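Local coordinates for TCP pilus virulence regulatory protein (Vibrio cholerae, PDB 3GBG) that probably activates transcription of cholera virulence genes, including those for the toxin-coregulated pilus, as an AraC-family DNA-binding regulator that carries a bound fatty acid, at residues 11-16 and 78-83; 31-36 and 59-64; 43-48 and 68-73. All coordinates share one frame; numbering follows the deposited sequence.

Contact 1: 11-16 and 78-83; sequences VYRMSK and NINVSV. With PAM (palmitoleic acid), chain B.
Val11 faces Ser82 in a non-hydrogen-bonded antiparallel pair. Its CG1 methyl, trans to the backbone N (chi1 -175°), slants across Asn80, 3.8 Å from Val11 CG1 to Asn80 CB, on the face of the sheet carrying Arg13 and Ser82; Val131 of helix 123-131 covers Val11 and Ser82 there. Tyr12 pairs with Val81 through two nearly straight backbone bonds, and its side chain stands on the other, buried face. CG turned away from the carbonyl carbon, beside the backbone N (chi1 -57°), lays one ring face against the fatty-acid chain: C12 of palmitoleic acid sits over it, offset toward the rim, while Val83 CG2 meets the ring edge in its plane, 3.7 Å from Tyr12 CE1. These two contacts probably restrict the ring's rotation; Tyr12 OH donates to palmitoleic acid O1 at 2.6 Å. Tyr266 is a second hydrogen-bond partner of that hydroxyl. Arg13 returns to the first face, its bent chain slanting across the Asn78 amide. The modelled approach of Arg13 NE to Asn78 ND2 brings two donors together and is no hydrogen bond, so the fine placement of these groups is doubtful. Met14 joins Ile79 by a pair of backbone bonds, of which Met14 N to Ile79 O, 2.6 Å, is markedly bent (137°). Met14 CB rests 4.1 Å from Ile79 CB, and the thioether then leads away toward Ser73 of strand 66-73. Beyond the strand, Lys16 N donates to a water that Asn78 OD1 holds weakly. This is the edge-strand pairing of a cupin-like barrel, with Tyr12, Val81 and Val83 lining the pocket of the fatty-acid chain, whose carboxylate end reaches Lys230 of helix 213-231.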
loop_
_atom_site.group_PDB
_atom_site.type_symbol
_atom_site.label_atom_id
_atom_site.label_comp_id
_atom_site.label_asym_id
_atom_site.label_seq_id
_atom_site.Cartn_x
_atom_site.Cartn_y
_atom_site.Cartn_z
ATOM N N VAL A 11 -2.103 12.182 -5.032
ATOM C CA VAL A 11 -0.842 12.877 -5.260
ATOM C C VAL A 11 -0.480 13.614 -3.983
ATOM O O VAL A 11 -1.291 14.368 -3.440
ATOM C CB VAL A 11 -0.944 13.897 -6.421
ATOM C CG1 VAL A 11 0.430 14.515 -6.704
ATOM C CG2 VAL A 11 -1.463 13.209 -7.676
ATOM N N TYR A 12 0.733 13.376 -3.497
ATOM C CA TYR A 12 1.202 14.005 -2.267
ATOM C C TYR A 12 2.391 14.914 -2.528
ATOM O O TYR A 12 3.323 14.560 -3.256
ATOM C CB TYR A 12 1.610 12.948 -1.242
ATOM C CG TYR A 12 0.511 11.968 -0.897
ATOM C CD1 TYR A 12 0.419 10.737 -1.537
ATOM C CD2 TYR A 12 -0.443 12.283 0.058
ATOM C CE1 TYR A 12 -0.599 9.834 -1.232
ATOM C CE2 TYR A 12 -1.466 11.399 0.376
ATOM C CZ TYR A 12 -1.542 10.176 -0.273
ATOM O OH TYR A 12 -2.566 9.308 0.029
ATOM N N ARG A 13 2.351 16.089 -1.916
ATOM C CA ARG A 13 3.413 17.082 -2.046
ATOM C C ARG A 13 4.556 16.687 -1.108
ATOM O O ARG A 13 4.316 16.259 0.018
ATOM C CB ARG A 13 2.858 18.457 -1.649
ATOM C CG ARG A 13 3.845 19.614 -1.704
ATOM C CD ARG A 13 3.917 20.222 -3.094
ATOM N NE ARG A 13 4.160 21.663 -3.037
ATOM C CZ ARG A 13 3.356 22.532 -2.430
ATOM N NH1 ARG A 13 2.253 22.109 -1.823
ATOM N NH2 ARG A 13 3.653 23.825 -2.430
ATOM N N MET A 14 5.792 16.820 -1.577
ATOM C CA MET A 14 6.961 16.499 -0.764
ATOM C C MET A 14 7.906 17.705 -0.753
ATOM O O MET A 14 8.541 18.015 -1.766
ATOM C CB MET A 14 7.691 15.282 -1.333
ATOM C CG MET A 14 8.049 14.255 -0.288
ATOM S SD MET A 14 9.396 13.156 -0.735
ATOM C CE MET A 14 10.119 12.934 0.829
ATOM N N SER A 15 7.987 18.387 0.388
ATOM C CA SER A 15 8.838 19.560 0.526
ATOM C C SER A 15 10.305 19.213 0.345
ATOM O O SER A 15 10.720 18.082 0.606
ATOM C CB SER A 15 8.636 20.211 1.899
ATOM O OG SER A 15 7.319 20.680 2.056
ATOM N N LYS A 16 11.095 20.195 -0.080
ATOM C CA LYS A 16 12.520 19.977 -0.296
ATOM C C LYS A 16 13.224 19.317 0.884
ATOM O O LYS A 16 13.117 19.775 2.024
ATOM C CB LYS A 16 13.219 21.305 -0.627
ATOM C CG LYS A 16 13.075 22.384 0.438
ATOM C CD LYS A 16 13.963 23.576 0.107
ATOM C CE LYS A 16 13.529 24.839 0.833
ATOM N NZ LYS A 16 14.380 26.000 0.434
ATOM N N ASN A 78 10.020 21.350 -4.718
ATOM C CA ASN A 78 8.960 20.455 -4.284
ATOM C C ASN A 78 8.839 19.271 -5.234
ATOM O O ASN A 78 9.136 19.377 -6.424
ATOM C CB ASN A 78 7.625 21.193 -4.192
ATOM C CG ASN A 78 7.539 22.075 -2.962
ATOM O OD1 ASN A 78 8.181 23.122 -2.887
ATOM N ND2 ASN A 78 6.756 21.644 -1.979
ATOM N N ILE A 79 8.425 18.132 -4.692
ATOM C CA ILE A 79 8.256 16.921 -5.485
ATOM C C ILE A 79 6.857 16.377 -5.249
ATOM O O ILE A 79 6.341 16.436 -4.133
ATOM C CB ILE A 79 9.273 15.832 -5.075
ATOM C CG1 ILE A 79 10.689 16.248 -5.488
ATOM C CG2 ILE A 79 8.906 14.509 -5.718
ATOM C CD1 ILE A 79 11.765 15.268 -5.004
ATOM N N ASN A 80 6.238 15.865 -6.307
ATOM C CA ASN A 80 4.911 15.276 -6.188
ATOM C C ASN A 80 5.031 13.763 -6.288
ATOM O O ASN A 80 5.593 13.228 -7.247
ATOM C CB ASN A 80 3.963 15.785 -7.283
ATOM C CG ASN A 80 3.546 17.226 -7.066
ATOM O OD1 ASN A 80 3.327 17.657 -5.929
ATOM N ND2 ASN A 80 3.416 17.972 -8.153
ATOM N N VAL A 81 4.509 13.082 -5.278
ATOM C CA VAL A 81 4.537 11.631 -5.238
ATOM C C VAL A 81 3.157 11.141 -5.630
ATOM O O VAL A 81 2.166 11.489 -4.989
ATOM C CB VAL A 81 4.885 11.126 -3.820
ATOM C CG1 VAL A 81 5.008 9.609 -3.815
ATOM C CG2 VAL A 81 6.181 11.761 -3.339
ATOM N N SER A 82 3.095 10.363 -6.704
ATOM C CA SER A 82 1.826 9.831 -7.187
ATOM C C SER A 82 1.647 8.423 -6.648
ATOM O O SER A 82 2.567 7.613 -6.721
ATOM C CB SER A 82 1.815 9.803 -8.718
ATOM O OG SER A 82 1.932 11.108 -9.259
ATOM N N VAL A 83 0.471 8.133 -6.102
ATOM C CA VAL A 83 0.204 6.808 -5.568
ATOM C C VAL A 83 -1.044 6.198 -6.195
ATOM O O VAL A 83 -2.138 6.755 -6.108
ATOM C CB VAL A 83 0.032 6.838 -4.033
ATOM C CG1 VAL A 83 -0.129 5.419 -3.506
ATOM C CG2 VAL A 83 1.238 7.512 -3.386
HETATM C C1 PAM B . -1.943 5.902 0.610
HETATM O O1 PAM B . -2.152 6.762 -0.274
HETATM O O2 PAM B . -2.504 4.795 0.507
HETATM C C2 PAM B . -1.030 6.210 1.785
HETATM C C3 PAM B . -0.022 5.071 1.975
HETATM C C4 PAM B . 1.399 5.562 1.743
HETATM C C5 PAM B . 2.197 4.562 0.911
HETATM C C6 PAM B . 2.680 5.198 -0.390
HETATM C C7 PAM B . 4.160 5.561 -0.310
HETATM C C8 PAM B . 4.443 6.868 -1.036
HETATM C C9 PAM B . 5.373 7.762 -0.205
HETATM C C10 PAM B . 5.018 8.967 0.218
HETATM C C11 PAM B . 3.639 9.579 -0.087
HETATM C C12 PAM B . 2.648 9.335 1.049
HETATM C C13 PAM B . 2.716 10.440 2.087
HETATM C C14 PAM B . 1.874 10.087 3.304
HETATM C C15 PAM B . 1.951 11.191 4.345
HETATM C C16 PAM B . 2.885 10.801 5.483
HETATM O O HOH W 1 9.888 22.659 -0.938
#

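Contact 2: 31-36 and 59-64; sequences KMFWID and ILLKKN. With PAM (palmitoleic acid), chain B.
Phe33 and Ile59 form the dense end of this antiparallel pairing. The Phe33 ring is sandwiched: Ile59 CB lies over one face, 3.7 Å from the ring centroid and 20° off its normal, a CH-pi contact, and C8 of palmitoleic acid lies over the opposite face, 3.7 Å from Phe33 CG. At the ring edge, near its plane, Leu61 CD1 comes within 4.0 Å of Phe33 CE1. Phe33 chi1 of 67° puts CG between the backbone N and the carbonyl carbon, which folds the ring back over Ile59. On the other face of the sheet Met32 and Leu60 run side by side in the same direction, and Met32 CB is pressed against Leu60 CD2 at 3.3 Å, tighter than usual for carbons. The backbones are close here too: Met32 CA makes a CA-H...O contact with Ile59 O at 3.0 Å.

Packing slackens toward Lys31. Its backbone still pairs with Leu61, for although Lys31 N to Leu61 O is stretched to 3.2 Å, the return bond from Leu61 N to Lys31 O is firm at 2.8 Å; it is the side chain that leaves the partner strand. Extended as far as CE and bent at its last torsion (chi4 -71°), it brings Lys31 NZ to 2.8 Å from palmitoleic acid O2. Thr85 OG1 also bonds this ammonium. Lys230 NZ hydrogen-bonds the ligand too, and two ammonium groups probably help keep the carboxylate ionised. After Leu61 the chain diverges, and Lys62 is partly exposed. In the sheet, strand 31-35 lies between strands 79-86 and 57-61, and 57-61 is flanked on its other side by strand 114-118. Phe148 and Phe152 of helix 141-155 cover Met32, and Phe151 and Val155 cover Leu60, while helix 123-131 adds Leu127 against Met32.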
loop_
_atom_site.group_PDB
_atom_site.type_symbol
_atom_site.label_atom_id
_atom_site.label_comp_id
_atom_site.label_asym_id
_atom_site.label_seq_id
_atom_site.Cartn_x
_atom_site.Cartn_y
_atom_site.Cartn_z
ATOM N N LYS A 31 -0.309 -1.539 -4.471
ATOM C CA LYS A 31 -0.067 -0.123 -4.709
ATOM C C LYS A 31 1.245 0.095 -5.451
ATOM O O LYS A 31 2.126 -0.760 -5.454
ATOM C CB LYS A 31 -0.002 0.631 -3.381
ATOM C CG LYS A 31 -1.307 0.709 -2.607
ATOM C CD LYS A 31 -1.081 1.392 -1.259
ATOM C CE LYS A 31 -2.384 1.569 -0.493
ATOM N NZ LYS A 31 -3.256 2.600 -1.120
ATOM N N MET A 32 1.358 1.246 -6.093
ATOM C CA MET A 32 2.573 1.610 -6.805
ATOM C C MET A 32 2.707 3.118 -6.715
ATOM O O MET A 32 1.713 3.839 -6.784
ATOM C CB MET A 32 2.514 1.151 -8.267
ATOM C CG MET A 32 1.324 1.648 -9.069
ATOM S SD MET A 32 1.346 0.917 -10.750
ATOM C CE MET A 32 1.181 -0.808 -10.360
ATOM N N PHE A 33 3.929 3.597 -6.511
ATOM C CA PHE A 33 4.144 5.030 -6.424
ATOM C C PHE A 33 5.455 5.422 -7.070
ATOM O O PHE A 33 6.313 4.581 -7.320
ATOM C CB PHE A 33 4.132 5.509 -4.967
ATOM C CG PHE A 33 5.286 5.002 -4.140
ATOM C CD1 PHE A 33 5.179 3.805 -3.429
ATOM C CD2 PHE A 33 6.467 5.741 -4.043
ATOM C CE1 PHE A 33 6.228 3.353 -2.628
ATOM C CE2 PHE A 33 7.525 5.301 -3.246
ATOM C CZ PHE A 33 7.406 4.102 -2.533
ATOM N N TRP A 34 5.598 6.714 -7.336
ATOM C CA TRP A 34 6.806 7.233 -7.947
ATOM C C TRP A 34 6.792 8.748 -7.832
ATOM O O TRP A 34 5.738 9.352 -7.624
ATOM C CB TRP A 34 6.870 6.805 -9.418
ATOM C CG TRP A 34 5.841 7.464 -10.277
ATOM C CD1 TRP A 34 5.951 8.673 -10.905
ATOM C CD2 TRP A 34 4.521 6.986 -10.562
ATOM N NE1 TRP A 34 4.784 8.978 -11.558
ATOM C CE2 TRP A 34 3.888 7.962 -11.360
ATOM C CE3 TRP A 34 3.811 5.829 -10.211
ATOM C CZ2 TRP A 34 2.572 7.814 -11.819
ATOM C CZ3 TRP A 34 2.505 5.685 -10.669
ATOM C CH2 TRP A 34 1.900 6.672 -11.462
ATOM N N ILE A 35 7.967 9.358 -7.952
ATOM C CA ILE A 35 8.071 10.808 -7.882
ATOM C C ILE A 35 7.939 11.388 -9.285
ATOM O O ILE A 35 8.337 10.761 -10.270
ATOM C CB ILE A 35 9.406 11.244 -7.231
ATOM C CG1 ILE A 35 10.593 10.641 -7.981
ATOM C CG2 ILE A 35 9.446 10.767 -5.773
ATOM C CD1 ILE A 35 11.936 11.022 -7.387
ATOM N N ASP A 36 7.365 12.582 -9.377
ATOM C CA ASP A 36 7.147 13.218 -10.673
ATOM C C ASP A 36 8.402 13.906 -11.199
ATOM O O ASP A 36 8.537 14.137 -12.400
ATOM C CB ASP A 36 6.002 14.230 -10.562
ATOM C CG ASP A 36 6.405 15.491 -9.819
ATOM O OD1 ASP A 36 7.243 15.413 -8.898
ATOM O OD2 ASP A 36 5.868 16.563 -10.152
ATOM N N ILE A 59 7.881 2.111 -7.710
ATOM C CA ILE A 59 7.936 1.225 -6.552
ATOM C C ILE A 59 6.607 0.500 -6.418
ATOM O O ILE A 59 5.541 1.121 -6.474
ATOM C CB ILE A 59 8.196 2.001 -5.232
ATOM C CG1 ILE A 59 9.547 2.727 -5.287
ATOM C CG2 ILE A 59 8.186 1.043 -4.054
ATOM C CD1 ILE A 59 9.526 4.019 -6.080
ATOM N N LEU A 60 6.663 -0.814 -6.248
ATOM C CA LEU A 60 5.449 -1.604 -6.108
ATOM C C LEU A 60 5.364 -2.183 -4.699
ATOM O O LEU A 60 6.346 -2.713 -4.178
ATOM C CB LEU A 60 5.436 -2.743 -7.136
ATOM C CG LEU A 60 5.605 -2.362 -8.611
ATOM C CD1 LEU A 60 5.603 -3.624 -9.467
ATOM C CD2 LEU A 60 4.482 -1.436 -9.035
ATOM N N LEU A 61 4.191 -2.068 -4.085
ATOM C CA LEU A 61 3.968 -2.587 -2.737
ATOM C C LEU A 61 2.988 -3.759 -2.813
ATOM O O LEU A 61 1.883 -3.620 -3.334
ATOM C CB LEU A 61 3.410 -1.478 -1.840
ATOM C CG LEU A 61 4.294 -0.217 -1.796
ATOM C CD1 LEU A 61 3.677 0.834 -0.880
ATOM C CD2 LEU A 61 5.689 -0.598 -1.299
ATOM N N LYS A 62 3.398 -4.912 -2.299
ATOM C CA LYS A 62 2.563 -6.105 -2.348
ATOM C C LYS A 62 1.437 -6.106 -1.320
ATOM O O LYS A 62 1.650 -5.795 -0.154
ATOM C CB LYS A 62 3.429 -7.354 -2.164
ATOM C CG LYS A 62 2.717 -8.649 -2.531
ATOM C CD LYS A 62 3.683 -9.812 -2.724
ATOM C CE LYS A 62 4.044 -10.467 -1.403
ATOM N NZ LYS A 62 2.848 -11.095 -0.758
ATOM N N LYS A 63 0.238 -6.457 -1.768
ATOM C CA LYS A 63 -0.916 -6.504 -0.888
ATOM C C LYS A 63 -0.654 -7.443 0.282
ATOM O O LYS A 63 -0.009 -8.483 0.123
ATOM C CB LYS A 63 -2.154 -6.968 -1.656
ATOM C CG LYS A 63 -3.401 -7.036 -0.800
ATOM C CD LYS A 63 -4.585 -7.553 -1.590
ATOM C CE LYS A 63 -5.810 -7.655 -0.715
ATOM N NZ LYS A 63 -6.962 -8.152 -1.492
ATOM N N ASN A 64 -1.153 -7.057 1.456
ATOM C CA ASN A 64 -1.006 -7.830 2.693
ATOM C C ASN A 64 0.401 -7.780 3.281
ATOM O O ASN A 64 0.705 -8.479 4.250
ATOM C CB ASN A 64 -1.429 -9.284 2.459
ATOM C CG ASN A 64 -2.904 -9.414 2.160
ATOM O OD1 ASN A 64 -3.337 -10.357 1.501
ATOM N ND2 ASN A 64 -3.689 -8.475 2.660
HETATM C C1 PAM B . -1.943 5.902 0.610
HETATM O O1 PAM B . -2.152 6.762 -0.274
HETATM O O2 PAM B . -2.504 4.795 0.507
HETATM C C2 PAM B . -1.030 6.210 1.785
HETATM C C3 PAM B . -0.022 5.071 1.975
HETATM C C4 PAM B . 1.399 5.562 1.743
HETATM C C5 PAM B . 2.197 4.562 0.911
HETATM C C6 PAM B . 2.680 5.198 -0.390
HETATM C C7 PAM B . 4.160 5.561 -0.310
HETATM C C8 PAM B . 4.443 6.868 -1.036
HETATM C C9 PAM B . 5.373 7.762 -0.205
HETATM C C10 PAM B . 5.018 8.967 0.218
HETATM C C11 PAM B . 3.639 9.579 -0.087
HETATM C C12 PAM B . 2.648 9.335 1.049
HETATM C C13 PAM B . 2.716 10.440 2.087
HETATM C C14 PAM B . 1.874 10.087 3.304
HETATM C C15 PAM B . 1.951 11.191 4.345
HETATM C C16 PAM B . 2.885 10.801 5.483
#

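Contact 3: 43-48 and 68-73; sequences IDKNCL and RFSLTS
Asp44 OD1 is gripped by the backbone N of Asn46, 3.1 Å away, and by a water that bridges to Arg68. The amide meets Asp44 OD1 from above the carboxylate plane and closes an Asx turn, which bends the chain as strand 40-44 ends. The water accepts from Arg68 N at 3.0 Å and donates to Asp44 OD1, a bond that competes with other acceptors around the water. A chi1 of -167° sets the Asp44 carboxylate beside the carbonyl carbon, near the amide of Asn46. Next along the turn, Lys45 N donates to Arg68 O at 2.8 Å through a bent bond (135°), and Lys45 CB sits 3.2 Å from the same oxygen. The lysine chain then curls over the strand, bringing its CE near Ser70 OG.

Upstream the pairing becomes regular. Ile43 and Ser70 exchange two backbone hydrogen bonds, and Ser70 OG tucks against Ile43 CB at 3.5 Å on the face that holds Ile43. Phe69 sends its ring to the opposite face, with Phe69 CB 3.0 Å from Ile43 O; the ring meets Phe22 and approaches the bound palmitoleic acid. Arg68 reaches out extended, crossing the Asn46 side chain at about a right angle, and its NH2 bonds Arg209 O, in the link between helices 199-207 and 213-231. Strand 66-73 lies between strands 40-44 and 19-26, with strand 49-53 beyond 40-44.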
loop_
_atom_site.group_PDB
_atom_site.type_symbol
_atom_site.label_atom_id
_atom_site.label_comp_id
_atom_site.label_asym_id
_atom_site.label_seq_id
_atom_site.Cartn_x
_atom_site.Cartn_y
_atom_site.Cartn_z
ATOM N N ILE A 43 14.755 4.200 1.890
ATOM C CA ILE A 43 15.466 3.321 2.811
ATOM C C ILE A 43 14.501 2.227 3.243
ATOM O O ILE A 43 13.469 2.497 3.862
ATOM C CB ILE A 43 15.964 4.090 4.046
ATOM C CG1 ILE A 43 16.973 5.168 3.610
ATOM C CG2 ILE A 43 16.600 3.126 5.037
ATOM C CD1 ILE A 43 17.444 6.069 4.720
ATOM N N ASP A 44 14.827 0.989 2.894
ATOM C CA ASP A 44 13.989 -0.149 3.242
ATOM C C ASP A 44 14.497 -0.784 4.531
ATOM O O ASP A 44 15.514 -1.475 4.531
ATOM C CB ASP A 44 14.016 -1.185 2.116
ATOM C CG ASP A 44 12.936 -2.235 2.265
ATOM O OD1 ASP A 44 12.265 -2.257 3.323
ATOM O OD2 ASP A 44 12.757 -3.040 1.326
ATOM N N LYS A 45 13.785 -0.547 5.629
ATOM C CA LYS A 45 14.177 -1.098 6.917
ATOM C C LYS A 45 13.965 -2.611 7.010
ATOM O O LYS A 45 14.527 -3.267 7.883
ATOM C CB LYS A 45 13.413 -0.402 8.048
ATOM C CG LYS A 45 13.933 0.981 8.414
ATOM C CD LYS A 45 13.809 1.973 7.269
ATOM C CE LYS A 45 14.377 3.333 7.662
ATOM N NZ LYS A 45 15.812 3.232 8.057
ATOM N N ASN A 46 13.158 -3.167 6.114
ATOM C CA ASN A 46 12.901 -4.602 6.132
ATOM C C ASN A 46 14.074 -5.386 5.560
ATOM O O ASN A 46 14.458 -6.427 6.097
ATOM C CB ASN A 46 11.626 -4.928 5.346
ATOM C CG ASN A 46 10.365 -4.689 6.157
ATOM O OD1 ASN A 46 9.254 -4.745 5.630
ATOM N ND2 ASN A 46 10.533 -4.424 7.446
ATOM N N CYS A 47 14.648 -4.883 4.471
ATOM C CA CYS A 47 15.781 -5.542 3.834
ATOM C C CYS A 47 17.093 -4.843 4.169
ATOM O O CYS A 47 18.159 -5.259 3.717
ATOM C CB CYS A 47 15.579 -5.579 2.316
ATOM S SG CYS A 47 14.112 -6.504 1.802
ATOM N N LEU A 48 17.005 -3.781 4.963
ATOM C CA LEU A 48 18.183 -3.024 5.368
ATOM C C LEU A 48 18.968 -2.531 4.155
ATOM O O LEU A 48 20.178 -2.749 4.054
ATOM C CB LEU A 48 19.084 -3.895 6.252
ATOM C CG LEU A 48 18.436 -4.476 7.518
ATOM C CD1 LEU A 48 19.421 -5.400 8.230
ATOM C CD2 LEU A 48 18.006 -3.346 8.433
ATOM N N ARG A 68 8.095 -1.115 6.201
ATOM C CA ARG A 68 8.903 -0.346 7.141
ATOM C C ARG A 68 9.972 0.346 6.298
ATOM O O ARG A 68 11.017 -0.241 6.007
ATOM C CB ARG A 68 9.569 -1.257 8.183
ATOM C CG ARG A 68 8.593 -2.076 9.032
ATOM C CD ARG A 68 9.344 -2.902 10.065
ATOM N NE ARG A 68 8.456 -3.736 10.882
ATOM C CZ ARG A 68 7.801 -4.801 10.429
ATOM N NH1 ARG A 68 7.932 -5.171 9.163
ATOM N NH2 ARG A 68 7.026 -5.495 11.245
ATOM N N PHE A 69 9.699 1.583 5.885
ATOM C CA PHE A 69 10.648 2.332 5.058
ATOM C C PHE A 69 10.440 3.834 5.120
ATOM O O PHE A 69 9.431 4.319 5.625
ATOM C CB PHE A 69 10.537 1.894 3.598
ATOM C CG PHE A 69 9.266 2.343 2.925
ATOM C CD1 PHE A 69 8.078 1.656 3.126
ATOM C CD2 PHE A 69 9.256 3.464 2.098
ATOM C CE1 PHE A 69 6.892 2.072 2.513
ATOM C CE2 PHE A 69 8.077 3.889 1.480
ATOM C CZ PHE A 69 6.891 3.189 1.687
ATOM N N SER A 70 11.412 4.570 4.591
ATOM C CA SER A 70 11.328 6.016 4.556
ATOM C C SER A 70 11.709 6.506 3.169
ATOM O O SER A 70 12.419 5.824 2.426
ATOM C CB SER A 70 12.249 6.648 5.608
ATOM O OG SER A 70 13.618 6.391 5.329
ATOM N N LEU A 71 11.199 7.683 2.823
ATOM C CA LEU A 71 11.469 8.310 1.537
ATOM C C LEU A 71 11.943 9.722 1.852
ATOM O O LEU A 71 11.232 10.494 2.493
ATOM C CB LEU A 71 10.198 8.363 0.686
ATOM C CG LEU A 71 10.384 8.748 -0.781
ATOM C CD1 LEU A 71 11.204 7.661 -1.486
ATOM C CD2 LEU A 71 9.031 8.913 -1.459
ATOM N N THR A 72 13.148 10.056 1.407
ATOM C CA THR A 72 13.711 11.371 1.667
ATOM C C THR A 72 13.984 12.113 0.367
ATOM O O THR A 72 14.655 11.597 -0.529
ATOM C CB THR A 72 15.043 11.272 2.451
ATOM O OG1 THR A 72 14.806 10.633 3.712
ATOM C CG2 THR A 72 15.627 12.661 2.684
ATOM N N SER A 73 13.464 13.329 0.272
ATOM C CA SER A 73 13.679 14.136 -0.909
ATOM C C SER A 73 15.130 14.572 -0.967
ATOM O O SER A 73 15.713 14.949 0.048
ATOM C CB SER A 73 12.784 15.377 -0.885
ATOM O OG SER A 73 13.277 16.363 -1.789
HETATM O O HOH W 2 9.466 -1.964 3.630
#

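Overall arrangement
From the N terminus, strand 7-14 comes first, and 78-83 later returns to it to close contact 1, the widest loop. Contacts 2 and 3 both form within that span, and they cross: 31-36 and 43-48 come in turn, then 59-64 closes contact 2 before 68-73 closes contact 3. The chain passes back and forth between two sheets, contacts 1 and 2 belonging to the five-stranded one and contact 3 to the four-stranded one. Strand 79-86 joins contacts 1 and 2 side by side, with Ser82 N close to Trp34 O. Between the sheets, Met14 CE packs on Leu71 O, and Phe33 meets Phe69 beside the fatty acid.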